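Local coordinates for periplasmic sugar-binding domain protein (Pseudomonas fluorescens Pf-5, PDB 3H75), which probably binds a carbohydrate in the periplasm by means of a two-domain alpha/beta architecture, at residues V7-G12 and R38-E43; L66-E71 and L89-S94. All coordinates share one frame; numbering follows the deposited sequence.

Contact 1 of 2, residues V7-G12 and R38-E43; sequences VFLNPG and RILYAE
Phe-8 N donates a hydrogen bond to Arg-38 O and Phe-8 O accepts from Leu-40 N, the first rungs of a parallel pairing between strands 7-10 and 38-41, whose axes come within 4.7 Å at 22°. Asn-10 continues the ladder, its N bonded to Leu-40 O and its O to Ala-42 N, and a weak bond from Glu-43 N to Gly-12 O follows beyond the strand ends. On one face of the sheet Leu-9 and Leu-40 lie side by side, CD2 of Leu-9 3.8 Å from CD1 of Leu-40, and helix 46-58 packs against this face. On the other face, Asn-10 lies alongside Tyr-41. With Asn-10 CG anti to the backbone N (chi1 -166°), the amide reaches the ring, CG lying 3.4 Å from Tyr-41 CE1 and the two planes 34° apart. Asn-10 OD1 accepts from Gly-12 N at 3.0 Å, in the carbonyl plane, an Asx turn, while ND2 donates to Trp-19 O; both ends of the amide are thereby fixed. Tyr-41 OH bonds to Ser-23 OG on helix 17-33. Strand 5-10, helix 17-33 and strand 36-41 form a beta-alpha-beta unit of the Rossmann-like fold of periplasmic binding proteins.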
ATOM      1  N   VAL A   7       8.894 -15.757   7.834  1.00 10.05           N
ATOM      2  CA  VAL A   7       9.358 -15.626   6.462  1.00 10.63           C
ATOM      3  C   VAL A   7       8.275 -14.827   5.752  1.00 10.88           C
ATOM      4  O   VAL A   7       7.091 -15.171   5.828  1.00  9.99           O
ATOM      5  CB  VAL A   7       9.522 -16.991   5.753  1.00 10.84           C
ATOM      6  CG1 VAL A   7       9.771 -16.770   4.263  1.00 11.77           C
ATOM      7  CG2 VAL A   7      10.689 -17.758   6.360  1.00 13.00           C
ATOM      8  N   PHE A   8       8.668 -13.743   5.095  1.00  8.55           N
ATOM      9  CA  PHE A   8       7.706 -12.927   4.368  1.00  7.94           C
ATOM     10  C   PHE A   8       7.989 -13.008   2.884  1.00  7.73           C
ATOM     11  O   PHE A   8       9.123 -12.796   2.451  1.00  6.99           O
ATOM     12  CB  PHE A   8       7.762 -11.457   4.819  1.00  9.94           C
ATOM     13  CG  PHE A   8       6.922 -10.527   3.973  1.00  9.23           C
ATOM     14  CD1 PHE A   8       5.577 -10.801   3.739  1.00 10.72           C
ATOM     15  CD2 PHE A   8       7.474  -9.382   3.406  1.00  8.77           C
ATOM     16  CE1 PHE A   8       4.795  -9.950   2.956  1.00  8.90           C
ATOM     17  CE2 PHE A   8       6.696  -8.522   2.620  1.00  9.67           C
ATOM     18  CZ  PHE A   8       5.359  -8.809   2.396  1.00  8.48           C
ATOM     19  N   LEU A   9       6.958 -13.330   2.113  1.00  6.74           N
ATOM     20  CA  LEU A   9       7.075 -13.413   0.659  1.00  6.98           C
ATOM     21  C   LEU A   9       6.645 -12.058   0.091  1.00  8.22           C
ATOM     22  O   LEU A   9       5.450 -11.768  -0.039  1.00  8.39           O
ATOM     23  CB  LEU A   9       6.192 -14.545   0.120  1.00  8.89           C
ATOM     24  CG  LEU A   9       6.444 -15.899   0.799  1.00  9.05           C
ATOM     25  CD1 LEU A   9       5.560 -16.964   0.159  1.00 11.82           C
ATOM     26  CD2 LEU A   9       7.924 -16.286   0.676  1.00 10.10           C
ATOM     27  N   ASN A  10       7.645 -11.232  -0.209  1.00  7.49           N
ATOM     28  CA  ASN A  10       7.462  -9.886  -0.750  1.00  7.30           C
ATOM     29  C   ASN A  10       7.203 -10.001  -2.260  1.00  5.73           C
ATOM     30  O   ASN A  10       8.005 -10.581  -2.988  1.00  6.54           O
ATOM     31  CB  ASN A  10       8.742  -9.080  -0.479  1.00  7.20           C
ATOM     32  CG  ASN A  10       8.557  -7.600  -0.690  1.00  5.89           C
ATOM     33  OD1 ASN A  10       8.053  -7.175  -1.723  1.00  8.14           O
ATOM     34  ND2 ASN A  10       8.972  -6.799   0.295  1.00  6.53           N
ATOM     35  N   PRO A  11       6.081  -9.445  -2.753  1.00  4.85           N
ATOM     36  CA  PRO A  11       5.775  -9.531  -4.186  1.00  6.24           C
ATOM     37  C   PRO A  11       6.540  -8.597  -5.120  1.00  7.43           C
ATOM     38  O   PRO A  11       6.586  -8.825  -6.335  1.00  8.21           O
ATOM     39  CB  PRO A  11       4.272  -9.261  -4.233  1.00  7.54           C
ATOM     40  CG  PRO A  11       4.079  -8.273  -3.108  1.00  8.67           C
ATOM     41  CD  PRO A  11       4.987  -8.792  -2.004  1.00  6.15           C
ATOM     42  N   GLY A  12       7.144  -7.552  -4.566  1.00  8.00           N
ATOM     43  CA  GLY A  12       7.829  -6.599  -5.422  1.00  7.04           C
ATOM     44  C   GLY A  12       9.249  -6.917  -5.834  1.00  6.55           C
ATOM     45  O   GLY A  12       9.755  -8.010  -5.592  1.00  6.86           O
ATOM     46  N   ARG A  38      13.066 -13.355   7.593  1.00 11.55           N
ATOM     47  CA  ARG A  38      13.663 -13.579   6.290  1.00 12.30           C
ATOM     48  C   ARG A  38      12.653 -13.090   5.258  1.00 11.12           C
ATOM     49  O   ARG A  38      11.477 -13.447   5.306  1.00 11.97           O
ATOM     50  CB  ARG A  38      13.966 -15.063   6.090  1.00 16.42           C
ATOM     51  CG  ARG A  38      15.042 -15.586   7.030  1.00 20.93           C
ATOM     52  CD  ARG A  38      15.298 -17.068   6.808  1.00 26.63           C
ATOM     53  NE  ARG A  38      15.290 -17.397   5.388  1.00 32.15           N
ATOM     54  CZ  ARG A  38      16.021 -16.775   4.469  1.00 34.45           C
ATOM     55  NH1 ARG A  38      16.835 -15.784   4.813  1.00 36.54           N
ATOM     56  NH2 ARG A  38      15.927 -17.132   3.199  1.00 34.64           N
ATOM     57  N   ILE A  39      13.114 -12.251   4.339  1.00  9.35           N
ATOM     58  CA  ILE A  39      12.252 -11.707   3.304  1.00  8.65           C
ATOM     59  C   ILE A  39      12.696 -12.208   1.939  1.00  9.72           C
ATOM     60  O   ILE A  39      13.853 -12.028   1.547  1.00 11.30           O
ATOM     61  CB  ILE A  39      12.282 -10.159   3.305  1.00  8.62           C
ATOM     62  CG1 ILE A  39      11.723  -9.631   4.628  1.00  7.61           C
ATOM     63  CG2 ILE A  39      11.470  -9.621   2.130  1.00  8.60           C
ATOM     64  CD1 ILE A  39      11.825  -8.126   4.790  1.00  9.44           C
ATOM     65  N   LEU A  40      11.775 -12.850   1.227  1.00  7.70           N
ATOM     66  CA  LEU A  40      12.052 -13.375  -0.104  1.00  7.92           C
ATOM     67  C   LEU A  40      11.296 -12.546  -1.136  1.00  8.31           C
ATOM     68  O   LEU A  40      10.068 -12.471  -1.099  1.00  8.78           O
ATOM     69  CB  LEU A  40      11.602 -14.832  -0.208  1.00 10.03           C
ATOM     70  CG  LEU A  40      12.151 -15.813   0.830  1.00 10.86           C
ATOM     71  CD1 LEU A  40      11.588 -17.204   0.557  1.00 10.80           C
ATOM     72  CD2 LEU A  40      13.670 -15.833   0.769  1.00 11.92           C
ATOM     73  N   TYR A  41      12.027 -11.920  -2.054  1.00  6.48           N
ATOM     74  CA  TYR A  41      11.409 -11.111  -3.100  1.00  6.97           C
ATOM     75  C   TYR A  41      10.990 -11.946  -4.306  1.00  6.98           C
ATOM     76  O   TYR A  41      11.731 -12.818  -4.753  1.00  7.54           O
ATOM     77  CB  TYR A  41      12.382 -10.021  -3.570  1.00  7.46           C
ATOM     78  CG  TYR A  41      12.473  -8.831  -2.643  1.00  8.46           C
ATOM     79  CD1 TYR A  41      11.539  -7.799  -2.716  1.00  8.22           C
ATOM     80  CD2 TYR A  41      13.492  -8.735  -1.693  1.00  9.35           C
ATOM     81  CE1 TYR A  41      11.619  -6.697  -1.868  1.00 10.35           C
ATOM     82  CE2 TYR A  41      13.581  -7.638  -0.840  1.00 10.40           C
ATOM     83  CZ  TYR A  41      12.639  -6.621  -0.937  1.00  9.67           C
ATOM     84  OH  TYR A  41      12.727  -5.520  -0.117  1.00  9.49           O
ATOM     85  N   ALA A  42       9.808 -11.662  -4.845  1.00  6.22           N
ATOM     86  CA  ALA A  42       9.330 -12.381  -6.019  1.00  8.04           C
ATOM     87  C   ALA A  42       9.870 -11.745  -7.295  1.00  7.29           C
ATOM     88  O   ALA A  42       9.829 -12.351  -8.358  1.00  7.16           O
ATOM     89  CB  ALA A  42       7.810 -12.367  -6.056  1.00  8.25           C
ATOM     90  N   GLU A  43      10.381 -10.522  -7.169  1.00  7.90           N
ATOM     91  CA  GLU A  43      10.882  -9.750  -8.303  1.00  7.70           C
ATOM     92  C   GLU A  43       9.760  -9.626  -9.338  1.00  7.96           C
ATOM     93  O   GLU A  43       9.947  -9.808 -10.547  1.00  7.85           O
ATOM     94  CB  GLU A  43      12.151 -10.387  -8.902  1.00  7.72           C
ATOM     95  CG  GLU A  43      13.294 -10.599  -7.892  1.00  8.83           C
ATOM     96  CD  GLU A  43      13.860  -9.314  -7.293  1.00  9.91           C
ATOM     97  OE1 GLU A  43      13.410  -8.210  -7.661  1.00 10.65           O
ATOM     98  OE2 GLU A  43      14.773  -9.417  -6.442  1.00  9.40           O
TER

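Contact 2 of 2, residues L66-E71 and L89-S94; sequences LMLVNE and LFIVNS
Leu-68 and Ile-91 run side by side on one face of the sheet, on strands 66-69 and 89-93, which are parallel, with axes 4.8 Å apart at closest approach. Three backbone hydrogen bonds join the strands, Phe-90 N to Leu-66 O, Leu-68 N to Phe-90 O and Val-92 N to Leu-68 O, and a fourth, Asn-70 N to Val-92 O, follows just past the end of 66-69. Ile-91 can be followed outward. From CB, its CG2 branch heads for Asn-70 and meets that residue's CB at 3.4 Å. The other branch starts with CG1 beside the backbone N, and a second turn at chi2 (-59°) swings CD1 over to Leu-68, where it touches CG at 3.5 Å and CD2 at 3.6 Å. One side chain thus touches Leu-68 with one branch and Asn-70 with the other, and Ile-78 of helix 74-82 closes on Leu-68 from outside. On the opposite face the selenomethionine Met-67 crosses Val-92 at about a right angle, CG 3.9 Å from Val-92 CG1, with CG also lying at the edge of the Phe-90 ring. Past the strands a water donates to Asn-70 O at 2.8 Å and lies 2.6 Å from Ser-94 OG, joining the two loops. Asn-93 OD1 bonds to Tyr-22 OH of helix 17-33. The chain passes from strand 65-69 to strand 88-93 through helix 74-82, a right-handed beta-alpha-beta crossover.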
ATOM      1  N   LEU A  66       4.614 -17.865   8.204  1.00 10.54           N
ATOM      2  CA  LEU A  66       4.816 -17.589   6.788  1.00 10.50           C
ATOM      3  C   LEU A  66       3.846 -16.442   6.504  1.00 10.94           C
ATOM      4  O   LEU A  66       2.634 -16.592   6.668  1.00 10.60           O
ATOM      5  CB  LEU A  66       4.445 -18.810   5.934  1.00 11.59           C
ATOM      6  CG  LEU A  66       5.051 -19.038   4.539  1.00 17.41           C
ATOM      7  CD1 LEU A  66       3.941 -19.447   3.578  1.00 14.33           C
ATOM      8  CD2 LEU A  66       5.783 -17.802   4.036  1.00 13.46           C
HETATM    9  N   MSE A  67       4.381 -15.290   6.115  1.00  9.49           N
HETATM   10  CA  MSE A  67       3.560 -14.127   5.812  1.00  9.65           C
HETATM   11  C   MSE A  67       3.541 -13.894   4.309  1.00  8.83           C
HETATM   12  O   MSE A  67       4.569 -13.991   3.649  1.00  7.11           O
HETATM   13  CB  MSE A  67       4.117 -12.894   6.512  1.00 10.30           C
HETATM   14  CG  MSE A  67       3.188 -11.698   6.476  1.00 11.39           C
HETATM   15 SE   MSE A  67       4.030 -10.184   7.341  1.00 24.04          SE
HETATM   16  CE  MSE A  67       4.612 -10.985   8.970  1.00 13.87           C
ATOM     17  N   LEU A  68       2.372 -13.596   3.763  1.00  8.84           N
ATOM     18  CA  LEU A  68       2.261 -13.370   2.330  1.00  8.38           C
ATOM     19  C   LEU A  68       1.150 -12.385   2.023  1.00  9.15           C
ATOM     20  O   LEU A  68       0.222 -12.211   2.816  1.00  7.61           O
ATOM     21  CB  LEU A  68       1.971 -14.687   1.599  1.00 12.71           C
ATOM     22  CG  LEU A  68       0.699 -15.425   2.040  1.00 12.56           C
ATOM     23  CD1 LEU A  68       0.060 -16.128   0.845  1.00 16.80           C
ATOM     24  CD2 LEU A  68       1.039 -16.415   3.146  1.00 13.93           C
ATOM     25  N   VAL A  69       1.251 -11.747   0.863  1.00  9.79           N
ATOM     26  CA  VAL A  69       0.249 -10.788   0.427  1.00 10.37           C
ATOM     27  C   VAL A  69      -0.862 -11.561  -0.265  1.00 12.76           C
ATOM     28  O   VAL A  69      -0.604 -12.524  -0.987  1.00 12.89           O
ATOM     29  CB  VAL A  69       0.856  -9.770  -0.555  1.00 11.39           C
ATOM     30  CG1 VAL A  69      -0.216  -8.820  -1.046  1.00 15.54           C
ATOM     31  CG2 VAL A  69       1.982  -8.998   0.132  1.00 10.79           C
ATOM     32  N   ASN A  70      -2.103 -11.147  -0.046  1.00 12.84           N
ATOM     33  CA  ASN A  70      -3.219 -11.847  -0.656  1.00 16.36           C
ATOM     34  C   ASN A  70      -3.392 -11.501  -2.131  1.00 20.18           C
ATOM     35  O   ASN A  70      -3.157 -10.363  -2.557  1.00 18.61           O
ATOM     36  CB  ASN A  70      -4.511 -11.542   0.106  1.00 15.75           C
ATOM     37  CG  ASN A  70      -5.551 -12.631  -0.056  1.00 16.71           C
ATOM     38  OD1 ASN A  70      -5.296 -13.658  -0.689  1.00 14.26           O
ATOM     39  ND2 ASN A  70      -6.728 -12.421   0.520  1.00 16.06           N
ATOM     40  N   GLU A  71      -3.787 -12.512  -2.897  1.00 23.65           N
ATOM     41  CA  GLU A  71      -4.045 -12.405  -4.329  1.00 28.46           C
ATOM     42  C   GLU A  71      -5.042 -13.522  -4.635  1.00 29.40           C
ATOM     43  O   GLU A  71      -5.126 -14.496  -3.888  1.00 29.61           O
ATOM     44  CB  GLU A  71      -2.759 -12.602  -5.134  1.00 31.63           C
ATOM     45  CG  GLU A  71      -2.952 -12.423  -6.634  1.00 36.47           C
ATOM     46  CD  GLU A  71      -1.660 -12.546  -7.413  1.00 37.85           C
ATOM     47  OE1 GLU A  71      -0.608 -12.798  -6.788  1.00 40.47           O
ATOM     48  OE2 GLU A  71      -1.698 -12.391  -8.652  1.00 38.92           O
ATOM     49  N   LEU A  89       0.126 -19.310   9.138  1.00 12.57           N
ATOM     50  CA  LEU A  89       0.083 -18.357   8.037  1.00 13.78           C
ATOM     51  C   LEU A  89      -0.531 -17.026   8.420  1.00 12.71           C
ATOM     52  O   LEU A  89      -1.449 -16.963   9.239  1.00 12.47           O
ATOM     53  CB  LEU A  89      -0.723 -18.923   6.869  1.00 15.51           C
ATOM     54  CG  LEU A  89      -0.299 -20.253   6.250  1.00 20.48           C
ATOM     55  CD1 LEU A  89      -1.239 -20.580   5.100  1.00 22.06           C
ATOM     56  CD2 LEU A  89       1.129 -20.168   5.765  1.00 19.53           C
ATOM     57  N   PHE A  90      -0.025 -15.964   7.806  1.00 10.58           N
ATOM     58  CA  PHE A  90      -0.547 -14.630   8.046  1.00 11.31           C
ATOM     59  C   PHE A  90      -0.679 -13.951   6.689  1.00  9.99           C
ATOM     60  O   PHE A  90       0.312 -13.747   5.985  1.00  9.57           O
ATOM     61  CB  PHE A  90       0.386 -13.833   8.951  1.00 12.09           C
ATOM     62  CG  PHE A  90      -0.299 -12.708   9.665  1.00 13.04           C
ATOM     63  CD1 PHE A  90      -1.349 -12.969  10.536  1.00 12.13           C
ATOM     64  CD2 PHE A  90       0.088 -11.390   9.453  1.00 13.69           C
ATOM     65  CE1 PHE A  90      -2.016 -11.931  11.190  1.00 14.76           C
ATOM     66  CE2 PHE A  90      -0.568 -10.345  10.097  1.00 15.77           C
ATOM     67  CZ  PHE A  90      -1.626 -10.617  10.970  1.00 14.44           C
ATOM     68  N   ILE A  91      -1.917 -13.625   6.328  1.00  9.50           N
ATOM     69  CA  ILE A  91      -2.245 -12.989   5.051  1.00 11.13           C
ATOM     70  C   ILE A  91      -2.371 -11.482   5.241  1.00 11.84           C
ATOM     71  O   ILE A  91      -3.138 -11.021   6.085  1.00 11.76           O
ATOM     72  CB  ILE A  91      -3.587 -13.531   4.516  1.00 15.16           C
ATOM     73  CG1 ILE A  91      -3.550 -15.059   4.468  1.00 18.13           C
ATOM     74  CG2 ILE A  91      -3.882 -12.940   3.146  1.00 16.36           C
ATOM     75  CD1 ILE A  91      -2.459 -15.623   3.594  1.00 20.13           C
ATOM     76  N   VAL A  92      -1.638 -10.708   4.448  1.00 10.91           N
ATOM     77  CA  VAL A  92      -1.688  -9.265   4.615  1.00 13.21           C
ATOM     78  C   VAL A  92      -2.095  -8.435   3.413  1.00 15.12           C
ATOM     79  O   VAL A  92      -2.164  -8.924   2.280  1.00 14.25           O
ATOM     80  CB  VAL A  92      -0.328  -8.722   5.115  1.00 12.93           C
ATOM     81  CG1 VAL A  92       0.018  -9.353   6.450  1.00 14.13           C
ATOM     82  CG2 VAL A  92       0.762  -9.007   4.083  1.00 13.44           C
ATOM     83  N   ASN A  93      -2.376  -7.165   3.713  1.00 15.97           N
ATOM     84  CA  ASN A  93      -2.757  -6.126   2.755  1.00 18.62           C
ATOM     85  C   ASN A  93      -4.184  -6.139   2.203  1.00 19.16           C
ATOM     86  O   ASN A  93      -4.767  -5.079   1.990  1.00 21.73           O
ATOM     87  CB  ASN A  93      -1.735  -6.084   1.617  1.00 16.90           C
ATOM     88  CG  ASN A  93      -0.383  -5.548   2.076  1.00 20.31           C
ATOM     89  OD1 ASN A  93      -0.143  -5.374   3.274  1.00 18.14           O
ATOM     90  ND2 ASN A  93       0.506  -5.289   1.125  1.00 20.59           N
ATOM     91  N   SER A  94      -4.750  -7.316   1.963  1.00 18.40           N
ATOM     92  CA  SER A  94      -6.122  -7.396   1.472  1.00 21.09           C
ATOM     93  C   SER A  94      -6.841  -8.551   2.158  1.00 21.69           C
ATOM     94  O   SER A  94      -6.217  -9.537   2.536  1.00 21.80           O
ATOM     95  CB  SER A  94      -6.165  -7.566  -0.059  1.00 21.40           C
ATOM     96  OG  SER A  94      -5.822  -8.871  -0.451  1.00 23.95           O
TER
HETATM   97  O   HOH W   1      -3.323  -8.183  -0.815  1.00 22.10           O

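Contacts 1 and 2 are neighbours in one parallel six-stranded sheet, their centres 11 Å apart. Across it the strands begin 36-41, 5-10, 65-69, 88-93, so contact 1 takes in an outermost strand and contact 2 lies further in. Strands 5-10 and 65-69 join them directly: Val-7 O lies 2.7 Å from Met-67 N and Leu-9 N 2.9 Å from Met-67 O, both probable hydrogen bonds. Along the chain contact 1 closes before contact 2 opens. Helix 17-33 packs against both, through Trp-19, Tyr-22 and Met-26. A sulfate, probably from the crystallisation liquor, lies near both Pro-11 and Val-69, which may mark a pocket at the C-terminal ends of these strands, the side on which this family usually binds its ligand.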